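Local atomic coordinates of cytosolic protein (Streptococcus thermophilus, PDB entry 2QZI), a protein that is of unknown function, a small cytosolic protein of the DUF1827 family that binds sodium ions in the crystal. Residues 11-16 against 29-34; 23-28 against 45-50; 39-44 against 69-74; 55-58 against 62-65; 87-90 against 95-98. One frame throughout, in Å; residues are numbered along the deposited sequence. Where two conformers were deposited one is given.

Contact 1: 11-16 against 29-34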
# COMPACT_ATOMS: atom_id res chain seq x y z
N TRP A 11 -13.02 1.66 6.92
CA TRP A 11 -14.33 1.44 7.47
C TRP A 11 -15.35 0.83 6.49
O TRP A 11 -16.32 0.21 6.94
CB TRP A 11 -14.90 2.77 8.02
CG TRP A 11 -15.26 3.70 6.88
CD1 TRP A 11 -14.40 4.48 6.13
CD2 TRP A 11 -16.58 3.95 6.38
NE1 TRP A 11 -15.11 5.16 5.19
CE2 TRP A 11 -16.45 4.87 5.32
CE3 TRP A 11 -17.83 3.43 6.69
CZ2 TRP A 11 -17.53 5.29 4.56
CZ3 TRP A 11 -18.95 3.88 5.95
CH2 TRP A 11 -18.79 4.82 4.90
N THR A 12 -15.20 1.06 5.18
CA THR A 12 -16.18 0.49 4.25
C THR A 12 -15.47 -0.57 3.41
O THR A 12 -15.93 -0.84 2.34
CB THR A 12 -16.77 1.49 3.16
OG1 THR A 12 -16.05 2.69 2.88
CG2 THR A 12 -18.10 1.42 2.66
N HIS A 13 -14.39 -1.19 3.90
CA HIS A 13 -13.78 -2.30 3.19
C HIS A 13 -13.53 -3.45 4.18
O HIS A 13 -12.45 -4.03 4.21
CB HIS A 13 -12.43 -1.90 2.50
CG HIS A 13 -12.62 -1.16 1.22
ND1 HIS A 13 -13.05 0.14 1.17
CD2 HIS A 13 -12.42 -1.54 -0.08
CE1 HIS A 13 -13.21 0.51 -0.09
NE2 HIS A 13 -12.78 -0.47 -0.86
N GLN A 14 -14.55 -3.75 4.98
CA GLN A 14 -14.41 -4.67 6.09
C GLN A 14 -14.36 -6.13 5.68
O GLN A 14 -13.75 -6.94 6.37
CB GLN A 14 -15.52 -4.42 7.08
CG GLN A 14 -15.39 -3.08 7.80
CD GLN A 14 -14.23 -3.12 8.77
OE1 GLN A 14 -14.30 -3.79 9.81
NE2 GLN A 14 -13.15 -2.43 8.44
N GLU A 15 -15.00 -6.46 4.56
CA GLU A 15 -14.86 -7.79 3.95
C GLU A 15 -13.42 -8.05 3.53
O GLU A 15 -12.82 -9.07 3.86
CB GLU A 15 -15.76 -7.91 2.71
CG GLU A 15 -17.07 -8.68 2.97
CD GLU A 15 -18.13 -8.46 1.84
OE1 GLU A 15 -17.74 -8.32 0.63
OE2 GLU A 15 -19.36 -8.41 2.20
N LEU A 16 -12.88 -7.13 2.74
CA LEU A 16 -11.56 -7.29 2.21
C LEU A 16 -10.53 -7.29 3.37
O LEU A 16 -9.62 -8.11 3.38
CB LEU A 16 -11.25 -6.20 1.18
CG LEU A 16 -9.78 -6.13 0.79
CD1 LEU A 16 -9.42 -7.42 -0.07
CD2 LEU A 16 -9.58 -4.89 -0.02
N VAL A 29 -4.23 -4.36 7.87
CA VAL A 29 -4.75 -4.15 6.54
C VAL A 29 -5.58 -2.88 6.52
O VAL A 29 -6.56 -2.73 7.27
CB VAL A 29 -5.66 -5.30 6.04
CG1 VAL A 29 -6.10 -5.03 4.55
CG2 VAL A 29 -5.00 -6.72 6.16
N GLU A 30 -5.21 -1.97 5.64
CA GLU A 30 -5.96 -0.74 5.49
C GLU A 30 -6.17 -0.43 4.03
O GLU A 30 -5.35 -0.83 3.20
CB GLU A 30 -5.20 0.38 6.14
CG GLU A 30 -4.80 0.04 7.53
CD GLU A 30 -4.44 1.24 8.34
OE1 GLU A 30 -3.84 2.18 7.80
OE2 GLU A 30 -4.73 1.21 9.55
N THR A 31 -7.27 0.22 3.71
CA THR A 31 -7.51 0.65 2.33
C THR A 31 -7.65 2.17 2.22
O THR A 31 -8.07 2.81 3.14
CB THR A 31 -8.77 0.02 1.72
OG1 THR A 31 -9.84 0.31 2.56
CG2 THR A 31 -8.67 -1.51 1.59
N TYR A 32 -7.20 2.74 1.09
CA TYR A 32 -7.29 4.19 0.84
C TYR A 32 -7.63 4.45 -0.63
O TYR A 32 -7.22 3.70 -1.52
CB TYR A 32 -5.94 4.87 1.07
CG TYR A 32 -5.44 4.83 2.49
CD1 TYR A 32 -5.42 5.97 3.26
CD2 TYR A 32 -4.95 3.61 3.06
CE1 TYR A 32 -4.96 5.94 4.56
CE2 TYR A 32 -4.51 3.57 4.39
CZ TYR A 32 -4.50 4.75 5.10
OH TYR A 32 -4.06 4.75 6.41
N SER A 33 -8.37 5.54 -0.84
CA SER A 33 -8.53 6.21 -2.10
C SER A 33 -7.48 7.30 -2.30
O SER A 33 -7.03 7.95 -1.36
CB SER A 33 -9.89 6.93 -2.10
OG SER A 33 -10.84 6.01 -2.59
N ALA A 34 -7.10 7.50 -3.55
CA ALA A 34 -6.27 8.59 -3.99
C ALA A 34 -7.00 9.05 -5.27
O ALA A 34 -6.62 8.73 -6.37
CB ALA A 34 -4.84 8.06 -4.24
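H13 and T31 meet with their side chains at a slant, the histidine laid across the threonine. The CA-CB bond of T31 points toward the 11-16 segment, and T31 OG1 comes to 3.4 Å from both CB and CG of H13. T31 CB sits above one face of the imidazole, displaced toward the rim, so the ring leans over the threonine without centring on it. CG of H13 stands beside the backbone N (chi1 -79°), a placement that keeps this face over T31 CB while ND1 hydrogen-bonds the backbone oxygen of T9.

L16 approaches from the other end of the contact. Its CG is anti to the backbone N (chi1 168°), which carries the branch CD2 down to T31, where it lies 3.9 Å from CG2. T31 CG2 is also 3.9 Å from H13 CB, so the threonine methyl sits in a shared apolar patch.

H13 is the N-cap residue of helix 14-23, so the contact sets the first turn of that helix over strand 28-34. T31 OG1 is not left to the histidine: it hydrogen-bonds T9 OG1, and T10 OG1 bonds to T31 N. The contact itself is therefore van der Waals in character. Its polar groups are held through the 9-10 segment, where T9 serves both H13 and T31 and ties the helix start and the strand to the same short piece of chain.

Contact 2: 23-28 against 45-50. With NA (sodium ion), chain F; NA (sodium ion), chain E.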
# COMPACT_ATOMS: atom_id res chain seq x y z
N ASN A 23 -6.46 -14.87 6.15
CA ASN A 23 -5.93 -15.83 5.16
C ASN A 23 -4.56 -15.46 4.66
O ASN A 23 -4.09 -16.04 3.71
CB ASN A 23 -6.85 -15.93 3.96
CG ASN A 23 -8.23 -16.36 4.37
OD1 ASN A 23 -8.44 -17.51 4.71
ND2 ASN A 23 -9.16 -15.41 4.40
N THR A 24 -3.94 -14.51 5.32
CA THR A 24 -2.66 -13.98 4.88
C THR A 24 -1.81 -13.73 6.13
O THR A 24 -2.34 -13.67 7.23
CB THR A 24 -3.03 -12.70 4.10
OG1 THR A 24 -2.90 -12.94 2.70
CG2 THR A 24 -2.35 -11.51 4.52
N ASP A 25 -0.51 -13.53 5.93
CA ASP A 25 0.40 -13.15 7.03
C ASP A 25 0.22 -11.70 7.52
O ASP A 25 0.76 -11.32 8.58
CB ASP A 25 1.88 -13.49 6.71
CG ASP A 25 2.44 -12.70 5.55
OD1 ASP A 25 1.66 -12.07 4.76
OD2 ASP A 25 3.69 -12.71 5.40
N ALA A 26 -0.58 -10.91 6.81
CA ALA A 26 -0.86 -9.54 7.26
C ALA A 26 -1.49 -9.54 8.64
O ALA A 26 -2.38 -10.31 8.88
CB ALA A 26 -1.78 -8.80 6.25
N PHE A 27 -0.99 -8.71 9.55
CA PHE A 27 -1.71 -8.38 10.80
C PHE A 27 -2.29 -6.94 10.82
O PHE A 27 -3.12 -6.54 11.70
CB PHE A 27 -0.78 -8.63 11.99
CG PHE A 27 0.49 -7.79 12.00
CD1 PHE A 27 1.75 -8.40 11.91
CD2 PHE A 27 0.42 -6.41 12.23
CE1 PHE A 27 2.93 -7.64 12.00
CE2 PHE A 27 1.55 -5.64 12.32
CZ PHE A 27 2.82 -6.25 12.18
N LEU A 28 -1.92 -6.16 9.81
CA LEU A 28 -2.62 -4.88 9.59
C LEU A 28 -2.99 -4.75 8.12
O LEU A 28 -2.17 -5.04 7.23
CB LEU A 28 -1.72 -3.72 10.03
CG LEU A 28 -2.07 -2.28 9.67
CD1 LEU A 28 -3.37 -1.81 10.36
CD2 LEU A 28 -0.87 -1.41 10.09
N PRO A 45 4.87 -9.80 9.55
CA PRO A 45 6.29 -10.00 9.84
C PRO A 45 7.10 -9.91 8.56
O PRO A 45 6.73 -10.52 7.56
CB PRO A 45 6.36 -11.45 10.46
CG PRO A 45 4.95 -11.59 11.16
CD PRO A 45 4.02 -10.87 10.12
N LYS A 46 8.18 -9.14 8.59
CA LYS A 46 9.23 -9.16 7.55
C LYS A 46 8.87 -8.23 6.39
O LYS A 46 9.71 -7.97 5.55
CB LYS A 46 9.56 -10.59 7.07
CG LYS A 46 10.08 -11.46 8.15
CD LYS A 46 11.49 -11.04 8.71
CE LYS A 46 11.80 -11.81 10.02
NZ LYS A 46 13.17 -11.54 10.65
N HIS A 47 7.64 -7.70 6.32
CA HIS A 47 7.37 -6.83 5.20
C HIS A 47 6.10 -6.00 5.33
O HIS A 47 5.08 -6.49 5.79
CB HIS A 47 7.33 -7.61 3.85
CG HIS A 47 6.28 -8.68 3.78
ND1 HIS A 47 5.36 -8.77 2.75
CD2 HIS A 47 6.03 -9.74 4.59
CE1 HIS A 47 4.57 -9.81 2.94
NE2 HIS A 47 4.93 -10.40 4.07
N TYR A 48 6.15 -4.77 4.86
CA TYR A 48 4.94 -3.99 4.57
C TYR A 48 4.66 -4.11 3.07
O TYR A 48 5.57 -4.38 2.30
CB TYR A 48 5.15 -2.51 4.80
CG TYR A 48 5.40 -2.03 6.20
CD1 TYR A 48 4.36 -1.47 6.93
CD2 TYR A 48 6.70 -1.98 6.74
CE1 TYR A 48 4.55 -0.93 8.18
CE2 TYR A 48 6.92 -1.43 8.02
CZ TYR A 48 5.82 -0.92 8.71
OH TYR A 48 5.92 -0.35 9.94
N GLU A 49 3.41 -3.90 2.63
CA GLU A 49 3.07 -4.00 1.21
C GLU A 49 2.19 -2.82 0.83
O GLU A 49 1.43 -2.37 1.65
CB GLU A 49 2.37 -5.33 0.88
CG GLU A 49 3.24 -6.60 1.08
CD GLU A 49 4.43 -6.74 0.16
OE1 GLU A 49 4.38 -6.23 -0.99
OE2 GLU A 49 5.41 -7.40 0.61
N LEU A 50 2.37 -2.25 -0.37
CA LEU A 50 1.32 -1.31 -0.89
C LEU A 50 0.92 -1.87 -2.25
O LEU A 50 1.81 -2.35 -2.99
CB LEU A 50 1.87 0.09 -1.15
CG LEU A 50 1.78 1.07 -0.01
CD1 LEU A 50 2.60 2.25 -0.51
CD2 LEU A 50 0.29 1.48 0.24
NA NA F . 2.50 -6.91 4.48
NA NA E . -2.95 -12.60 9.29
O HOH W 1 5.44 -13.08 7.18
O HOH W 2 1.33 -9.49 3.97
O HOH W 3 -1.38 -13.94 10.62
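D25 and H47 both hold CG between backbone N and carbonyl carbon (chi1 65° and 60°), and from those positions carboxylate and imidazole reach for each other from opposite directions. H47 NE2 donates to D25 OD2 over 2.9 Å, and the bond is nearly straight at 176°. The oxygen lies practically in the ring plane and is approached on its syn side, somewhat out of the carboxylate plane. At the other ring nitrogen, the pairing of ND1 with E49 OE2 is modelled too short and remains doubtful.

Beside this polar pair P45 packs against D25 O and the F27 ring. P45 CD lies 3.6 Å from D25 O and 3.8 Å from F27 CD1, at the edge of the phenyl ring and near its plane. Here F27 and L28 both face Q43 in a classic beta bulge. One water bridges D25 OD2 and P45 O.

Two sodium ions flank the contact. One is bound by H47 O at 2.9 Å, T42 OG1 and a water that also donates to D25 OD1. The other is held by T24 O and A26 O, each at 2.4 Å, with L21 O and a further water. The straight bond to D25 probably limits rotation of the imidazole, and D25, reaching the first sodium through water, probably adds negative potential near the cation at this exposed end of the sheet.

Contact 3: 39-44 against 69-74. With NA (sodium ion), chain F.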
# COMPACT_ATOMS: atom_id res chain seq x y z
N VAL A 39 -5.80 2.00 -3.05
CA VAL A 39 -4.58 1.61 -2.38
C VAL A 39 -5.03 0.65 -1.29
O VAL A 39 -6.08 0.85 -0.66
CB VAL A 39 -3.81 2.85 -1.80
CG1 VAL A 39 -2.49 2.46 -1.19
CG2 VAL A 39 -3.54 3.89 -2.91
N VAL A 40 -4.27 -0.42 -1.21
CA VAL A 40 -4.31 -1.41 -0.11
C VAL A 40 -2.97 -1.39 0.57
O VAL A 40 -1.97 -1.45 -0.07
CB VAL A 40 -4.70 -2.85 -0.58
CG1 VAL A 40 -4.82 -3.76 0.64
CG2 VAL A 40 -6.11 -2.78 -1.26
N PHE A 41 -2.97 -1.19 1.89
CA PHE A 41 -1.73 -1.14 2.68
C PHE A 41 -1.77 -2.22 3.75
O PHE A 41 -2.73 -2.28 4.52
CB PHE A 41 -1.70 0.22 3.39
CG PHE A 41 -0.55 0.40 4.35
CD1 PHE A 41 0.78 0.24 3.92
CD2 PHE A 41 -0.78 0.73 5.68
CE1 PHE A 41 1.83 0.43 4.81
CE2 PHE A 41 0.28 0.88 6.61
CZ PHE A 41 1.59 0.72 6.16
N THR A 42 -0.69 -2.99 3.88
CA THR A 42 -0.57 -4.05 4.89
C THR A 42 0.81 -4.09 5.56
O THR A 42 1.77 -3.64 4.99
CB THR A 42 -0.75 -5.48 4.27
OG1 THR A 42 0.39 -5.85 3.48
CG2 THR A 42 -2.04 -5.64 3.38
N GLN A 43 0.85 -4.61 6.80
CA GLN A 43 2.05 -4.95 7.54
C GLN A 43 1.91 -6.39 7.97
O GLN A 43 0.85 -6.78 8.38
CB GLN A 43 2.35 -4.08 8.77
CG GLN A 43 3.87 -4.38 9.24
CD GLN A 43 4.25 -3.62 10.47
OE1 GLN A 43 3.41 -2.88 11.00
NE2 GLN A 43 5.50 -3.78 10.94
N ALA A 44 3.02 -7.15 7.90
CA ALA A 44 3.15 -8.55 8.25
C ALA A 44 4.58 -8.71 8.82
O ALA A 44 5.40 -7.84 8.59
CB ALA A 44 3.04 -9.46 6.95
N GLU A 69 5.37 8.32 -0.79
CA GLU A 69 5.98 9.18 0.20
C GLU A 69 5.00 9.46 1.37
O GLU A 69 5.46 9.72 2.49
CB GLU A 69 6.52 10.47 -0.43
CG GLU A 69 7.85 10.29 -1.24
CD GLU A 69 9.04 9.64 -0.44
OE1 GLU A 69 9.70 8.68 -0.97
OE2 GLU A 69 9.30 10.09 0.72
N PHE A 70 3.69 9.41 1.12
CA PHE A 70 2.67 9.48 2.16
C PHE A 70 2.79 8.32 3.15
O PHE A 70 2.79 8.52 4.35
CB PHE A 70 1.26 9.47 1.56
CG PHE A 70 0.13 9.54 2.61
CD1 PHE A 70 -0.32 10.76 3.10
CD2 PHE A 70 -0.45 8.37 3.10
CE1 PHE A 70 -1.37 10.81 4.08
CE2 PHE A 70 -1.45 8.38 4.09
CZ PHE A 70 -1.93 9.62 4.58
N PHE A 71 2.93 7.09 2.65
CA PHE A 71 3.07 5.91 3.54
C PHE A 71 4.36 5.92 4.31
O PHE A 71 4.38 5.66 5.51
CB PHE A 71 2.74 4.59 2.82
CG PHE A 71 1.27 4.43 2.61
CD1 PHE A 71 0.46 3.84 3.59
CD2 PHE A 71 0.67 4.95 1.47
CE1 PHE A 71 -0.97 3.80 3.42
CE2 PHE A 71 -0.74 4.92 1.31
CZ PHE A 71 -1.55 4.33 2.27
N LEU A 72 5.42 6.33 3.64
CA LEU A 72 6.75 6.36 4.24
C LEU A 72 6.80 7.40 5.33
O LEU A 72 7.48 7.25 6.33
CB LEU A 72 7.83 6.65 3.18
CG LEU A 72 8.23 5.41 2.38
CD1 LEU A 72 9.15 5.80 1.22
CD2 LEU A 72 8.91 4.31 3.30
N LYS A 73 6.08 8.47 5.15
CA LYS A 73 6.11 9.54 6.11
C LYS A 73 5.19 9.24 7.28
O LYS A 73 5.50 9.60 8.42
CB LYS A 73 5.72 10.87 5.44
CG LYS A 73 5.87 12.09 6.31
CD LYS A 73 5.28 13.30 5.61
CE LYS A 73 5.41 14.58 6.45
NZ LYS A 73 6.80 14.77 6.96
N ARG A 74 4.07 8.59 7.01
CA ARG A 74 2.97 8.54 7.98
C ARG A 74 2.72 7.14 8.61
O ARG A 74 2.23 7.05 9.75
CB ARG A 74 1.68 9.10 7.37
CG ARG A 74 1.80 10.52 6.86
CD ARG A 74 1.43 11.47 7.98
NE ARG A 74 2.16 12.73 7.97
CZ ARG A 74 1.57 13.94 8.03
NH1 ARG A 74 0.24 14.04 8.11
NH2 ARG A 74 2.32 15.04 8.02
NA NA F . 2.50 -6.91 4.48
O HOH W 2 1.33 -9.49 3.97
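Aromatic contact comes first: F41 and F71 run past one another from strand and helix, their ring planes 41° apart and centroids 4.8 Å from one another. F71 CE1 and CD1 lie over one face of F41, where F71 CE1 is 3.5 Å from F41 CG and F71 CD1 is 3.6 Å from F41 CD1. F41 holds CG anti to its backbone N (chi1 175°), and that carries the ring out to the helix.

Aliphatic contact follows on the far side of the same F71 phenyl. V39 CG1 touches F71 CE2 at 3.9 Å and F71 CZ at 4.0 Å, so F71 bridges two residues that alternate along the strand on one face. Y32 meets F71 edge-to-face, and L6 and L50 also pack on it.

Metal coordination belongs to the other face of strand 37-44, where T42 is a sodium ligand.

All three touching side chains are buried, near the centre of the chain. The arrangement is that of an alpha helix laid on an antiparallel sheet, with the phenylalanine of helix 61-74 set among the inward-facing residues of the strands.

Contact 4: 55-58 against 62-65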
# COMPACT_ATOMS: atom_id res chain seq x y z
N LYS A 55 -8.88 1.05 -11.81
CA LYS A 55 -9.74 0.32 -12.76
C LYS A 55 -9.79 0.93 -14.19
O LYS A 55 -9.78 0.20 -15.19
CB LYS A 55 -11.14 0.13 -12.14
CG LYS A 55 -11.09 -0.54 -10.72
CD LYS A 55 -12.45 -0.85 -10.12
CE LYS A 55 -13.14 0.41 -9.52
NZ LYS A 55 -12.80 0.62 -8.04
N HIS A 56 -9.76 2.26 -14.27
CA HIS A 56 -9.99 3.00 -15.53
C HIS A 56 -8.73 3.25 -16.38
O HIS A 56 -8.79 3.23 -17.62
CB HIS A 56 -10.66 4.34 -15.24
CG HIS A 56 -11.58 4.32 -14.04
ND1 HIS A 56 -11.12 4.48 -12.75
CD2 HIS A 56 -12.93 4.15 -13.95
CE1 HIS A 56 -12.15 4.41 -11.91
NE2 HIS A 56 -13.26 4.22 -12.62
N ARG A 57 -7.60 3.49 -15.73
CA ARG A 57 -6.43 4.03 -16.41
C ARG A 57 -5.18 3.49 -15.79
O ARG A 57 -5.23 2.89 -14.71
CB ARG A 57 -6.41 5.57 -16.35
CG ARG A 57 -6.55 6.18 -14.93
CD ARG A 57 -6.36 7.71 -14.92
NE ARG A 57 -6.60 8.30 -13.59
CZ ARG A 57 -5.76 8.21 -12.55
NH1 ARG A 57 -4.57 7.55 -12.66
NH2 ARG A 57 -6.10 8.77 -11.39
N ALA A 58 -4.06 3.70 -16.47
CA ALA A 58 -2.75 3.44 -15.89
C ALA A 58 -2.52 4.40 -14.72
O ALA A 58 -2.95 5.55 -14.77
CB ALA A 58 -1.65 3.60 -16.98
N ASN A 62 3.85 10.31 -10.94
CA ASN A 62 3.78 11.30 -9.86
C ASN A 62 2.79 10.90 -8.75
O ASN A 62 3.01 11.17 -7.57
CB ASN A 62 3.44 12.69 -10.44
CG ASN A 62 1.92 12.95 -10.52
OD1 ASN A 62 1.28 13.31 -9.51
ND2 ASN A 62 1.34 12.80 -11.73
N GLU A 63 1.70 10.27 -9.16
CA GLU A 63 0.78 9.60 -8.29
C GLU A 63 1.46 8.54 -7.42
O GLU A 63 1.23 8.48 -6.20
CB GLU A 63 -0.23 8.93 -9.17
CG GLU A 63 -1.57 8.72 -8.59
CD GLU A 63 -2.55 8.31 -9.65
OE1 GLU A 63 -3.75 8.25 -9.34
OE2 GLU A 63 -2.14 8.07 -10.80
N LEU A 64 2.28 7.69 -8.06
CA LEU A 64 2.97 6.63 -7.37
C LEU A 64 3.83 7.28 -6.31
O LEU A 64 3.86 6.81 -5.19
CB LEU A 64 3.92 5.89 -8.34
CG LEU A 64 4.39 4.44 -8.12
CD1 LEU A 64 5.82 4.18 -8.66
CD2 LEU A 64 4.32 3.98 -6.72
N GLU A 65 4.54 8.34 -6.69
CA GLU A 65 5.52 9.02 -5.82
C GLU A 65 4.88 9.69 -4.59
O GLU A 65 5.39 9.58 -3.46
CB GLU A 65 6.34 10.03 -6.64
CG GLU A 65 7.68 9.47 -7.28
CD GLU A 65 7.70 7.94 -7.65
OE1 GLU A 65 7.39 7.61 -8.84
OE2 GLU A 65 8.07 7.10 -6.76
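This is a salt bridge between R57, in the loop that follows strand 47-53, and E63, in the first turns of helix 61-74. R57 and E63 reach for each other from loop and helix and meet end-on, the two terminal nitrogens of the guanidinium gripping one carboxylate oxygen each. R57 NH1 donates to the syn lone pair of E63 OE2 over 3.1 Å, while R57 NH2 donates to E63 OE1 over 3.2 Å. The first bond is tilted from the guanidinium plane by 19°; in the second the oxygen lies in that plane. A third, weak bond runs from NH1 to OE1. The planes of the two groups are 33° apart, so the pairing is twisted.

R57 chi1 is 53°, with CG between backbone N and carbonyl carbon, and the chain runs extended from there to NE, which brings the guanidinium across to the helix. NH1 also makes a weak bond to A58 O, within the loop itself.

E63 is buried, and arginine is not its main polar partner: OE1 hydrogen-bonds T37 OG1, at the start of strand 37-44, and OE2 bonds to the backbone N of K60, just ahead of the helix. The carboxylate thus joins three places in the fold: the 55-58 loop, strand 37-44 and the helix start. One residue further along, L64 packs on I95 and I97 of strand 94-100, setting the same helical turn against the sheet.

Contact 5: 87-90 against 95-98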
# COMPACT_ATOMS: atom_id res chain seq x y z
N ARG A 87 11.21 -3.12 -3.29
CA ARG A 87 10.93 -3.83 -4.55
C ARG A 87 9.64 -3.36 -5.15
O ARG A 87 8.61 -3.36 -4.48
CB ARG A 87 10.82 -5.30 -4.27
CG ARG A 87 10.70 -6.21 -5.45
CD ARG A 87 11.12 -7.60 -4.97
NE ARG A 87 10.88 -8.56 -6.04
CZ ARG A 87 9.67 -8.93 -6.43
NH1 ARG A 87 9.55 -9.78 -7.45
NH2 ARG A 87 8.59 -8.44 -5.81
N THR A 88 9.67 -2.91 -6.40
CA THR A 88 8.45 -2.29 -6.99
C THR A 88 8.12 -3.05 -8.25
O THR A 88 8.93 -3.14 -9.12
CB THR A 88 8.63 -0.78 -7.31
OG1 THR A 88 9.19 -0.15 -6.17
CG2 THR A 88 7.29 -0.13 -7.58
N VAL A 89 6.93 -3.65 -8.29
CA VAL A 89 6.52 -4.42 -9.45
C VAL A 89 5.46 -3.61 -10.20
O VAL A 89 4.38 -3.35 -9.67
CB VAL A 89 5.99 -5.82 -9.06
CG1 VAL A 89 5.46 -6.54 -10.38
CG2 VAL A 89 7.15 -6.63 -8.31
N HIS A 90 5.79 -3.25 -11.43
CA HIS A 90 4.90 -2.47 -12.29
C HIS A 90 4.27 -3.39 -13.33
O HIS A 90 4.96 -3.94 -14.17
CB HIS A 90 5.72 -1.40 -13.00
CG HIS A 90 5.16 -0.02 -12.90
ND1 HIS A 90 4.22 0.47 -13.78
CD2 HIS A 90 5.44 0.99 -12.04
CE1 HIS A 90 3.92 1.72 -13.46
NE2 HIS A 90 4.66 2.06 -12.42
N ILE A 95 0.48 -1.61 -9.37
CA ILE A 95 1.78 -1.41 -8.78
C ILE A 95 1.80 -1.97 -7.36
O ILE A 95 0.90 -1.73 -6.55
CB ILE A 95 2.23 0.06 -8.82
CG1 ILE A 95 2.12 0.60 -10.24
CG2 ILE A 95 3.72 0.19 -8.39
CD1 ILE A 95 1.82 2.08 -10.27
N GLU A 96 2.85 -2.74 -7.12
CA GLU A 96 3.12 -3.49 -5.90
C GLU A 96 4.46 -3.03 -5.36
O GLU A 96 5.48 -3.25 -5.98
CB GLU A 96 3.21 -5.00 -6.23
CG GLU A 96 1.89 -5.47 -6.89
CD GLU A 96 1.93 -6.90 -7.37
OE1 GLU A 96 1.46 -7.75 -6.58
OE2 GLU A 96 2.38 -7.19 -8.54
N ILE A 97 4.43 -2.39 -4.20
CA ILE A 97 5.68 -2.01 -3.52
C ILE A 97 5.85 -2.83 -2.24
O ILE A 97 4.97 -2.85 -1.39
CB ILE A 97 5.76 -0.50 -3.20
CG1 ILE A 97 5.21 0.32 -4.37
CG2 ILE A 97 7.22 -0.14 -2.84
CD1 ILE A 97 5.19 1.85 -4.12
N SER A 98 7.00 -3.50 -2.12
CA SER A 98 7.30 -4.31 -0.94
C SER A 98 8.37 -3.60 -0.17
O SER A 98 9.36 -3.15 -0.74
CB SER A 98 7.84 -5.69 -1.33
OG SER A 98 6.83 -6.23 -2.20
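Strands 87-91 and 94-100 form an antiparallel beta hairpin at one edge of the sheet, with 87-91 the outermost strand on that side within the chain. Their short segments run at 170° to each other, 4.6 Å apart at closest approach. R87 and S98 make a hydrogen-bonded pair, with S98 N to R87 O at 2.9 Å and R87 N to S98 O at 3.2 Å. V89 and E96 make the next, with V89 N to E96 O at 2.8 Å and E96 N to V89 O at 3.0 Å. Between and beyond them, T88 with I97 and H90 with I95 are non-hydrogen-bonded pairs, where CA-H...O contacts, such as T88 CA to E96 O, supplement the N-H...O bonds.

Side chains split between the two faces. T88, H90, I95 and I97 share the face turned to helix 61-74, where I95 and I97 pack on L64. T88 sets its methyl CG2 anti to the backbone N (chi1 -49° for OG1), so CG2 reaches across to both isoleucines. The imidazole of H90 lies over I95 CG1 in a CH-pi contact, but H90 was modelled in two conformers and this pairing holds for one of them, so it is doubtful.

On the other face R87, V89, E96 and S98 line up. E96, extended beyond CG, runs alongside V89 and brings OE2 to V89 CG1. S98 OG hydrogen-bonds E49 OE1 on the adjoining strand 47-53, and I95 CG2 closes against T88 CG2 at 3.7 Å on the helix-facing side.

Overall arrangement
The contacts spread over one antiparallel sheet with a helix on each side: contact 1 sets helix 14-23 over strand 28-34, while contact 3 sets helix 61-74 on the opposite face. Contacts 1 and 2 alternate along the chain, as do 2 and 3; the latter pair share a sodium ion and one of its waters, their centres about 11 Å apart. Contact 4 lies between the two segments of contact 3 in sequence and uses the same helix. Contact 5 comes last, closing the edge hairpin about 19 Å from contact 1, centre to centre, but joined to contact 2 through strand 47-53. Together they tie both helices and the edge hairpin to one sheet in a compact single domain.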